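Protein Bug27 (Bordetella pertussis, PDB 2QPQ) probably binds a small ligand in the periplasm as a Venus flytrap solute-binding protein of the Bug family, although its natural function is not firmly established. Local coordinates at residues A76-K90 against I286-V300. Residues are numbered along the deposited sequence; the frame is centred on the assembly and turned at random.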
ATOM      1  N   ALA A  76      -3.674  -6.715   4.468  1.00 14.78           N
ATOM      2  CA  ALA A  76      -4.593  -7.689   3.844  1.00 15.00           C
ATOM      3  C   ALA A  76      -3.856  -8.802   3.095  1.00 16.03           C
ATOM      4  O   ALA A  76      -4.447  -9.850   2.819  1.00 16.21           O
ATOM      5  CB  ALA A  76      -5.606  -6.995   2.942  1.00 14.20           C
ATOM      6  N   VAL A  77      -2.586  -8.564   2.737  1.00 16.47           N
ATOM      7  CA  VAL A  77      -1.772  -9.586   2.066  1.00 17.27           C
ATOM      8  C   VAL A  77      -1.247 -10.624   3.049  1.00 17.39           C
ATOM      9  O   VAL A  77      -1.131 -11.824   2.731  1.00 17.62           O
ATOM     10  CB  VAL A  77      -0.554  -8.967   1.313  1.00 17.66           C
ATOM     11  CG1 VAL A  77       0.294 -10.068   0.636  1.00 18.51           C
ATOM     12  CG2 VAL A  77      -1.020  -7.955   0.262  1.00 17.19           C
ATOM     13  N   ASN A  78      -0.942 -10.169   4.250  1.00 17.23           N
ATOM     14  CA  ASN A  78      -0.271 -11.019   5.227  1.00 16.72           C
ATOM     15  C   ASN A  78      -0.944 -12.337   5.605  1.00 17.59           C
ATOM     16  O   ASN A  78      -0.232 -13.338   5.781  1.00 17.47           O
ATOM     17  CB  ASN A  78       0.095 -10.209   6.480  1.00 16.11           C
ATOM     18  CG  ASN A  78       1.250  -9.241   6.254  1.00 16.24           C
ATOM     19  OD1 ASN A  78       1.533  -8.406   7.103  1.00 20.66           O
ATOM     20  ND2 ASN A  78       1.914  -9.355   5.138  1.00 14.70           N
ATOM     21  N   PRO A  79      -2.292 -12.359   5.768  1.00 18.62           N
ATOM     22  CA  PRO A  79      -2.900 -13.618   6.150  1.00 19.09           C
ATOM     23  C   PRO A  79      -2.636 -14.744   5.136  1.00 20.34           C
ATOM     24  O   PRO A  79      -2.499 -15.874   5.562  1.00 20.15           O
ATOM     25  CB  PRO A  79      -4.402 -13.264   6.284  1.00 19.08           C
ATOM     26  CG  PRO A  79      -4.364 -11.757   6.612  1.00 18.72           C
ATOM     27  CD  PRO A  79      -3.307 -11.288   5.691  1.00 18.30           C
ATOM     28  N   GLY A  80      -2.528 -14.426   3.838  1.00 20.14           N
ATOM     29  CA  GLY A  80      -2.306 -15.449   2.819  1.00 20.99           C
ATOM     30  C   GLY A  80      -0.859 -15.911   2.711  1.00 21.79           C
ATOM     31  O   GLY A  80      -0.611 -17.015   2.234  1.00 23.68           O
ATOM     32  N   VAL A  81       0.095 -15.116   3.194  1.00 21.57           N
ATOM     33  CA  VAL A  81       1.525 -15.367   2.961  1.00 21.98           C
ATOM     34  C   VAL A  81       2.326 -15.717   4.213  1.00 23.19           C
ATOM     35  O   VAL A  81       3.519 -16.066   4.112  1.00 23.42           O
ATOM     36  CB  VAL A  81       2.233 -14.179   2.225  1.00 22.06           C
ATOM     37  CG1 VAL A  81       1.593 -13.940   0.827  1.00 20.82           C
ATOM     38  CG2 VAL A  81       2.238 -12.885   3.083  1.00 21.28           C
ATOM     39  N   PHE A  82       1.698 -15.596   5.385  1.00 23.34           N
ATOM     40  CA  PHE A  82       2.300 -16.076   6.604  1.00 24.65           C
ATOM     41  C   PHE A  82       1.662 -17.382   7.009  1.00 25.74           C
ATOM     42  O   PHE A  82       0.449 -17.487   6.992  1.00 25.71           O
ATOM     43  CB  PHE A  82       2.245 -15.027   7.723  1.00 24.37           C
ATOM     44  CG  PHE A  82       3.235 -13.926   7.524  1.00 23.08           C
ATOM     45  CD1 PHE A  82       2.928 -12.848   6.688  1.00 20.81           C
ATOM     46  CD2 PHE A  82       4.478 -13.985   8.148  1.00 21.15           C
ATOM     47  CE1 PHE A  82       3.858 -11.842   6.479  1.00 21.04           C
ATOM     48  CE2 PHE A  82       5.419 -13.004   7.961  1.00 21.84           C
ATOM     49  CZ  PHE A  82       5.115 -11.910   7.116  1.00 22.90           C
ATOM     50  N   ARG A  83       2.498 -18.366   7.341  1.00 27.86           N
ATOM     51  CA  ARG A  83       2.040 -19.734   7.673  1.00 31.08           C
ATOM     52  C   ARG A  83       1.206 -19.754   8.951  1.00 31.73           C
ATOM     53  O   ARG A  83       0.154 -20.408   9.003  1.00 33.53           O
ATOM     54  CB  ARG A  83       3.230 -20.713   7.767  1.00 31.43           C
ATOM     55  CG  ARG A  83       4.009 -20.858   6.428  1.00 31.83           C
ATOM     56  CD  ARG A  83       5.250 -21.809   6.496  1.00 32.43           C
ATOM     57  NE  ARG A  83       6.014 -21.750   5.237  1.00 36.16           N
ATOM     58  CZ  ARG A  83       5.700 -22.441   4.143  1.00 36.58           C
ATOM     59  NH1 ARG A  83       4.649 -23.249   4.155  1.00 38.28           N
ATOM     60  NH2 ARG A  83       6.420 -22.315   3.036  1.00 38.74           N
ATOM     61  N   ASN A  84       1.636 -18.993   9.957  1.00 32.74           N
ATOM     62  CA  ASN A  84       0.992 -19.016  11.275  1.00 32.87           C
ATOM     63  C   ASN A  84       0.820 -17.616  11.857  1.00 31.93           C
ATOM     64  O   ASN A  84       1.509 -17.238  12.815  1.00 32.49           O
ATOM     65  CB  ASN A  84       1.793 -19.858  12.272  1.00 34.15           C
ATOM     66  CG  ASN A  84       2.018 -21.290  11.809  1.00 37.62           C
ATOM     67  OD1 ASN A  84       3.137 -21.656  11.404  1.00 41.00           O
ATOM     68  ND2 ASN A  84       0.974 -22.115  11.893  1.00 41.34           N
ATOM     69  N   LEU A  85      -0.086 -16.838  11.279  1.00 29.94           N
ATOM     70  CA  LEU A  85      -0.358 -15.482  11.790  1.00 28.52           C
ATOM     71  C   LEU A  85      -0.824 -15.558  13.224  1.00 28.04           C
ATOM     72  O   LEU A  85      -1.738 -16.294  13.521  1.00 27.52           O
ATOM     73  CB  LEU A  85      -1.448 -14.846  10.933  1.00 28.32           C
ATOM     74  CG  LEU A  85      -1.467 -13.359  10.638  1.00 29.18           C
ATOM     75  CD1 LEU A  85      -0.216 -12.971   9.945  1.00 25.86           C
ATOM     76  CD2 LEU A  85      -2.700 -13.062   9.809  1.00 27.64           C
ATOM     77  N   PRO A  86      -0.222 -14.752  14.118  1.00 28.03           N
ATOM     78  CA  PRO A  86      -0.464 -14.799  15.560  1.00 28.08           C
ATOM     79  C   PRO A  86      -1.733 -14.044  16.034  1.00 27.55           C
ATOM     80  O   PRO A  86      -1.865 -13.712  17.228  1.00 29.22           O
ATOM     81  CB  PRO A  86       0.797 -14.152  16.121  1.00 27.74           C
ATOM     82  CG  PRO A  86       1.180 -13.126  15.069  1.00 27.81           C
ATOM     83  CD  PRO A  86       0.737 -13.694  13.742  1.00 28.22           C
ATOM     84  N   PHE A  87      -2.668 -13.800  15.114  1.00 26.34           N
ATOM     85  CA  PHE A  87      -3.917 -13.102  15.412  1.00 24.52           C
ATOM     86  C   PHE A  87      -4.919 -13.435  14.320  1.00 22.86           C
ATOM     87  O   PHE A  87      -4.569 -14.016  13.289  1.00 22.79           O
ATOM     88  CB  PHE A  87      -3.724 -11.582  15.516  1.00 23.49           C
ATOM     89  CG  PHE A  87      -2.889 -11.000  14.390  1.00 23.51           C
ATOM     90  CD1 PHE A  87      -3.454 -10.788  13.122  1.00 23.03           C
ATOM     91  CD2 PHE A  87      -1.565 -10.691  14.593  1.00 21.05           C
ATOM     92  CE1 PHE A  87      -2.677 -10.244  12.072  1.00 23.09           C
ATOM     93  CE2 PHE A  87      -0.781 -10.179  13.533  1.00 22.18           C
ATOM     94  CZ  PHE A  87      -1.352  -9.978  12.285  1.00 22.41           C
ATOM     95  N   ASP A  88      -6.166 -13.071  14.549  1.00 22.14           N
ATOM     96  CA  ASP A  88      -7.209 -13.232  13.530  1.00 20.86           C
ATOM     97  C   ASP A  88      -7.321 -11.861  12.858  1.00 19.99           C
ATOM     98  O   ASP A  88      -7.793 -10.912  13.468  1.00 20.11           O
ATOM     99  CB  ASP A  88      -8.522 -13.606  14.180  1.00 21.69           C
ATOM    100  CG  ASP A  88      -9.645 -13.839  13.166  1.00 22.72           C
ATOM    101  OD1 ASP A  88      -9.662 -13.270  12.052  1.00 23.08           O
ATOM    102  OD2 ASP A  88     -10.567 -14.590  13.494  1.00 25.81           O
ATOM    103  N   PRO A  89      -6.893 -11.752  11.596  1.00 19.59           N
ATOM    104  CA  PRO A  89      -6.791 -10.448  10.945  1.00 19.45           C
ATOM    105  C   PRO A  89      -8.164  -9.827  10.641  1.00 20.17           C
ATOM    106  O   PRO A  89      -8.253  -8.612  10.383  1.00 20.39           O
ATOM    107  CB  PRO A  89      -6.050 -10.767   9.629  1.00 19.42           C
ATOM    108  CG  PRO A  89      -6.536 -12.175   9.311  1.00 19.44           C
ATOM    109  CD  PRO A  89      -6.586 -12.866  10.666  1.00 19.56           C
ATOM    110  N   LYS A  90      -9.221 -10.636  10.664  1.00 20.52           N
ATOM    111  CA  LYS A  90     -10.571 -10.088  10.590  1.00 21.42           C
ATOM    112  C   LYS A  90     -11.149  -9.786  11.988  1.00 22.43           C
ATOM    113  O   LYS A  90     -11.550  -8.660  12.249  1.00 24.46           O
ATOM    114  CB  LYS A  90     -11.483 -11.003   9.786  1.00 20.99           C
ATOM    115  CG  LYS A  90     -11.000 -11.177   8.352  1.00 20.21           C
ATOM    116  CD  LYS A  90     -12.046 -11.863   7.537  1.00 21.82           C
ATOM    117  CE  LYS A  90     -11.552 -12.139   6.141  1.00 20.65           C
ATOM    118  NZ  LYS A  90     -12.568 -13.019   5.434  1.00 21.55           N
ATOM    119  N   ILE A 286      -8.449  -9.142   2.000  1.00 18.78           N
ATOM    120  CA  ILE A 286      -7.876 -10.328   2.604  1.00 18.79           C
ATOM    121  C   ILE A 286      -8.250 -11.520   1.743  1.00 20.10           C
ATOM    122  O   ILE A 286      -7.374 -12.317   1.371  1.00 20.30           O
ATOM    123  CB  ILE A 286      -8.364 -10.522   4.055  1.00 18.67           C
ATOM    124  CG1 ILE A 286      -7.634  -9.521   4.976  1.00 17.11           C
ATOM    125  CG2 ILE A 286      -8.081 -11.996   4.511  1.00 19.99           C
ATOM    126  CD1 ILE A 286      -8.117  -9.500   6.419  1.00 18.10           C
ATOM    127  N   ASP A 287      -9.539 -11.627   1.411  1.00 20.21           N
ATOM    128  CA  ASP A 287     -10.046 -12.769   0.627  1.00 21.98           C
ATOM    129  C   ASP A 287      -9.412 -12.804  -0.759  1.00 21.54           C
ATOM    130  O   ASP A 287      -8.979 -13.831  -1.228  1.00 21.33           O
ATOM    131  CB  ASP A 287     -11.577 -12.694   0.532  1.00 21.82           C
ATOM    132  CG  ASP A 287     -12.278 -12.982   1.877  1.00 24.55           C
ATOM    133  OD1 ASP A 287     -11.637 -13.507   2.836  1.00 25.40           O
ATOM    134  OD2 ASP A 287     -13.499 -12.695   1.957  1.00 27.85           O
ATOM    135  N   ARG A 288      -9.354 -11.652  -1.399  1.00 22.24           N
ATOM    136  CA  ARG A 288      -8.845 -11.543  -2.753  1.00 22.54           C
ATOM    137  C   ARG A 288      -7.337 -11.842  -2.825  1.00 21.39           C
ATOM    138  O   ARG A 288      -6.867 -12.571  -3.715  1.00 20.67           O
ATOM    139  CB  ARG A 288      -9.180 -10.146  -3.256  1.00 23.80           C
ATOM    140  CG  ARG A 288      -8.431  -9.686  -4.447  1.00 29.46           C
ATOM    141  CD  ARG A 288      -8.420  -8.182  -4.389  1.00 34.00           C
ATOM    142  NE  ARG A 288      -7.889  -7.691  -5.646  1.00 42.33           N
ATOM    143  CZ  ARG A 288      -7.431  -6.470  -5.828  1.00 37.36           C
ATOM    144  NH1 ARG A 288      -7.389  -5.603  -4.815  1.00 40.69           N
ATOM    145  NH2 ARG A 288      -7.014  -6.146  -7.028  1.00 43.58           N
ATOM    146  N   PHE A 289      -6.582 -11.293  -1.875  1.00 19.23           N
ATOM    147  CA  PHE A 289      -5.129 -11.474  -1.894  1.00 19.18           C
ATOM    148  C   PHE A 289      -4.807 -12.898  -1.543  1.00 18.94           C
ATOM    149  O   PHE A 289      -3.883 -13.480  -2.096  1.00 17.63           O
ATOM    150  CB  PHE A 289      -4.432 -10.507  -0.913  1.00 18.51           C
ATOM    151  CG  PHE A 289      -4.507  -9.071  -1.354  1.00 19.08           C
ATOM    152  CD1 PHE A 289      -4.570  -8.765  -2.716  1.00 21.68           C
ATOM    153  CD2 PHE A 289      -4.517  -8.026  -0.427  1.00 18.79           C
ATOM    154  CE1 PHE A 289      -4.651  -7.464  -3.148  1.00 23.27           C
ATOM    155  CE2 PHE A 289      -4.555  -6.663  -0.868  1.00 18.22           C
ATOM    156  CZ  PHE A 289      -4.641  -6.396  -2.216  1.00 20.69           C
ATOM    157  N   SER A 290      -5.595 -13.483  -0.639  1.00 19.62           N
ATOM    158  CA  SER A 290      -5.331 -14.873  -0.225  1.00 20.08           C
ATOM    159  C   SER A 290      -5.505 -15.810  -1.405  1.00 20.61           C
ATOM    160  O   SER A 290      -4.742 -16.778  -1.564  1.00 20.27           O
ATOM    161  CB  SER A 290      -6.245 -15.278   0.934  1.00 20.28           C
ATOM    162  OG  SER A 290      -5.593 -14.886   2.132  1.00 21.33           O
ATOM    163  N   ALA A 291      -6.506 -15.507  -2.222  1.00 20.30           N
ATOM    164  CA  ALA A 291      -6.772 -16.290  -3.434  1.00 22.78           C
ATOM    165  C   ALA A 291      -5.594 -16.221  -4.436  1.00 22.75           C
ATOM    166  O   ALA A 291      -5.132 -17.249  -4.977  1.00 23.81           O
ATOM    167  CB  ALA A 291      -8.058 -15.807  -4.077  1.00 22.93           C
ATOM    168  N   LEU A 292      -5.117 -15.010  -4.682  1.00 21.82           N
ATOM    169  CA  LEU A 292      -3.965 -14.776  -5.538  1.00 22.15           C
ATOM    170  C   LEU A 292      -2.704 -15.465  -5.034  1.00 22.26           C
ATOM    171  O   LEU A 292      -2.026 -16.136  -5.802  1.00 22.62           O
ATOM    172  CB  LEU A 292      -3.698 -13.265  -5.682  1.00 22.48           C
ATOM    173  CG  LEU A 292      -2.477 -12.860  -6.534  1.00 23.22           C
ATOM    174  CD1 LEU A 292      -2.597 -13.380  -7.986  1.00 24.76           C
ATOM    175  CD2 LEU A 292      -2.311 -11.341  -6.473  1.00 23.09           C
ATOM    176  N   THR A 293      -2.357 -15.278  -3.765  1.00 22.23           N
ATOM    177  CA  THR A 293      -1.118 -15.867  -3.244  1.00 22.80           C
ATOM    178  C   THR A 293      -1.223 -17.410  -3.087  1.00 24.48           C
ATOM    179  O   THR A 293      -0.205 -18.113  -3.119  1.00 25.31           O
ATOM    180  CB  THR A 293      -0.651 -15.201  -1.931  1.00 22.91           C
ATOM    181  OG1 THR A 293      -1.659 -15.345  -0.926  1.00 21.45           O
ATOM    182  CG2 THR A 293      -0.367 -13.745  -2.144  1.00 20.90           C
ATOM    183  N   LYS A 294      -2.442 -17.917  -2.938  1.00 26.20           N
ATOM    184  CA  LYS A 294      -2.679 -19.369  -3.046  1.00 28.97           C
ATOM    185  C   LYS A 294      -2.402 -19.874  -4.483  1.00 29.40           C
ATOM    186  O   LYS A 294      -1.655 -20.839  -4.642  1.00 29.21           O
ATOM    187  CB  LYS A 294      -4.069 -19.765  -2.543  1.00 28.90           C
ATOM    188  CG  LYS A 294      -4.216 -21.222  -2.078  1.00 31.02           C
ATOM    189  CD  LYS A 294      -5.674 -21.505  -1.676  1.00 31.07           C
ATOM    190  CE  LYS A 294      -6.192 -22.840  -2.190  1.00 36.86           C
ATOM    191  NZ  LYS A 294      -7.487 -23.170  -1.452  1.00 39.11           N
ATOM    192  N   GLN A 295      -2.934 -19.204  -5.504  1.00 30.83           N
ATOM    193  CA  GLN A 295      -2.634 -19.546  -6.918  1.00 33.21           C
ATOM    194  C   GLN A 295      -1.130 -19.662  -7.191  1.00 32.37           C
ATOM    195  O   GLN A 295      -0.659 -20.657  -7.762  1.00 33.29           O
ATOM    196  CB  GLN A 295      -3.148 -18.487  -7.882  1.00 33.38           C
ATOM    197  CG  GLN A 295      -4.636 -18.331  -8.021  1.00 37.22           C
ATOM    198  CD  GLN A 295      -4.996 -17.201  -9.002  1.00 37.59           C
ATOM    199  OE1 GLN A 295      -4.747 -17.316 -10.210  1.00 42.65           O
ATOM    200  NE2 GLN A 295      -5.570 -16.109  -8.483  1.00 39.25           N
ATOM    201  N   ILE A 296      -0.383 -18.628  -6.804  1.00 30.82           N
ATOM    202  CA  ILE A 296       1.040 -18.544  -7.127  1.00 29.56           C
ATOM    203  C   ILE A 296       1.918 -19.272  -6.092  1.00 28.01           C
ATOM    204  O   ILE A 296       3.123 -19.367  -6.260  1.00 28.69           O
ATOM    205  CB  ILE A 296       1.524 -17.039  -7.286  1.00 29.41           C
ATOM    206  CG1 ILE A 296       1.469 -16.311  -5.951  1.00 28.55           C
ATOM    207  CG2 ILE A 296       0.704 -16.288  -8.347  1.00 29.51           C
ATOM    208  CD1 ILE A 296       2.117 -14.941  -5.973  1.00 29.94           C
ATOM    209  N   GLY A 297       1.322 -19.746  -5.004  1.00 26.46           N
ATOM    210  CA  GLY A 297       2.063 -20.501  -3.999  1.00 25.33           C
ATOM    211  C   GLY A 297       3.050 -19.735  -3.145  1.00 25.11           C
ATOM    212  O   GLY A 297       4.097 -20.265  -2.760  1.00 25.71           O
ATOM    213  N   LEU A 298       2.713 -18.484  -2.828  1.00 24.60           N
ATOM    214  CA  LEU A 298       3.638 -17.598  -2.113  1.00 24.36           C
ATOM    215  C   LEU A 298       3.460 -17.705  -0.608  1.00 24.43           C
ATOM    216  O   LEU A 298       2.360 -17.500  -0.107  1.00 23.75           O
ATOM    217  CB  LEU A 298       3.443 -16.133  -2.563  1.00 22.92           C
ATOM    218  CG  LEU A 298       4.249 -15.068  -1.807  1.00 23.20           C
ATOM    219  CD1 LEU A 298       5.745 -15.134  -2.071  1.00 19.24           C
ATOM    220  CD2 LEU A 298       3.714 -13.703  -2.174  1.00 19.90           C
ATOM    221  N   LYS A 299       4.546 -18.020   0.097  1.00 25.44           N
ATOM    222  CA  LYS A 299       4.628 -17.832   1.527  1.00 27.53           C
ATOM    223  C   LYS A 299       5.901 -17.041   1.805  1.00 28.52           C
ATOM    224  O   LYS A 299       6.949 -17.266   1.200  1.00 30.12           O
ATOM    225  CB  LYS A 299       4.668 -19.151   2.333  1.00 27.91           C
ATOM    226  CG  LYS A 299       3.446 -20.054   2.242  1.00 28.34           C
ATOM    227  CD  LYS A 299       2.218 -19.475   2.946  1.00 27.86           C
ATOM    228  CE  LYS A 299       1.055 -20.450   2.853  1.00 29.29           C
ATOM    229  NZ  LYS A 299      -0.248 -19.738   2.954  1.00 27.83           N
ATOM    230  N   VAL A 300       5.801 -16.112   2.723  1.00 29.32           N
ATOM    231  CA  VAL A 300       6.925 -15.249   3.058  1.00 31.06           C
ATOM    232  C   VAL A 300       7.663 -15.792   4.286  1.00 32.19           C
ATOM    233  O   VAL A 300       8.783 -15.405   4.548  1.00 33.78           O
ATOM    234  CB  VAL A 300       6.468 -13.767   3.169  1.00 30.67           C
ATOM    235  CG1 VAL A 300       7.571 -12.897   3.684  1.00 33.72           C
ATOM    236  CG2 VAL A 300       6.045 -13.260   1.803  1.00 30.12           C
TER
HETATM  237  O   HOH W   1      -4.227 -12.455   2.393  1.00 20.28           O
HETATM  238  O   HOH W   2      -2.303 -12.944   0.549  1.00 18.62           O
HETATM  239  O   HOH W   3      -1.360 -18.477   4.908  1.00 30.92           O
HETATM  240  O   HOH W   4      -2.513 -17.740   0.239  1.00 24.57           O
HETATM  241  O   HOH W   5       0.088 -19.057  -0.217  1.00 35.12           O
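A76 packs against I286 where helix 76-81 crosses helix 286-296 at -40°, their axes 7.7 Å apart at closest approach, and the chain beyond the second helix then turns back past V81. G80, lacking a side chain, lets its CA come 3.4 Å from S290 OG. A CH...O contact joins the CA of I286 to the carbonyl of A76. F289 presents its ring edge to the A76 carbonyl carbon, while CG2 of V77 meets ring atom CD2 at 3.6 Å, the two side chains crossing nearly at right angles. Waters bridge polar groups along the seam; one donates to the carbonyl of V77 and also bonds to OG1 of T293. In this two-lobed Venus flytrap fold the contact ties the C-terminal helix and tail to the helix following strand 67-72. A Schellman motif at G297 ends helix 286-296, and the tail is held by a nearly straight bond, 2.7 Å from V300 N to V81 O, in the carbonyl plane. K299, bent at its second torsion (chi2 -70°), brings NZ within 2.8 Å of G80 O, above the carbonyl plane. Its CG lies over one guanidinium face of R83, whose NE hydrogen-bonds to the backbone O of D301, the C-terminal residue. At the other end, the extended chain of K90 slides past I286 in the opposite direction and reaches the syn side of D287 OD1, forming a 2.8 Å salt bridge from NZ.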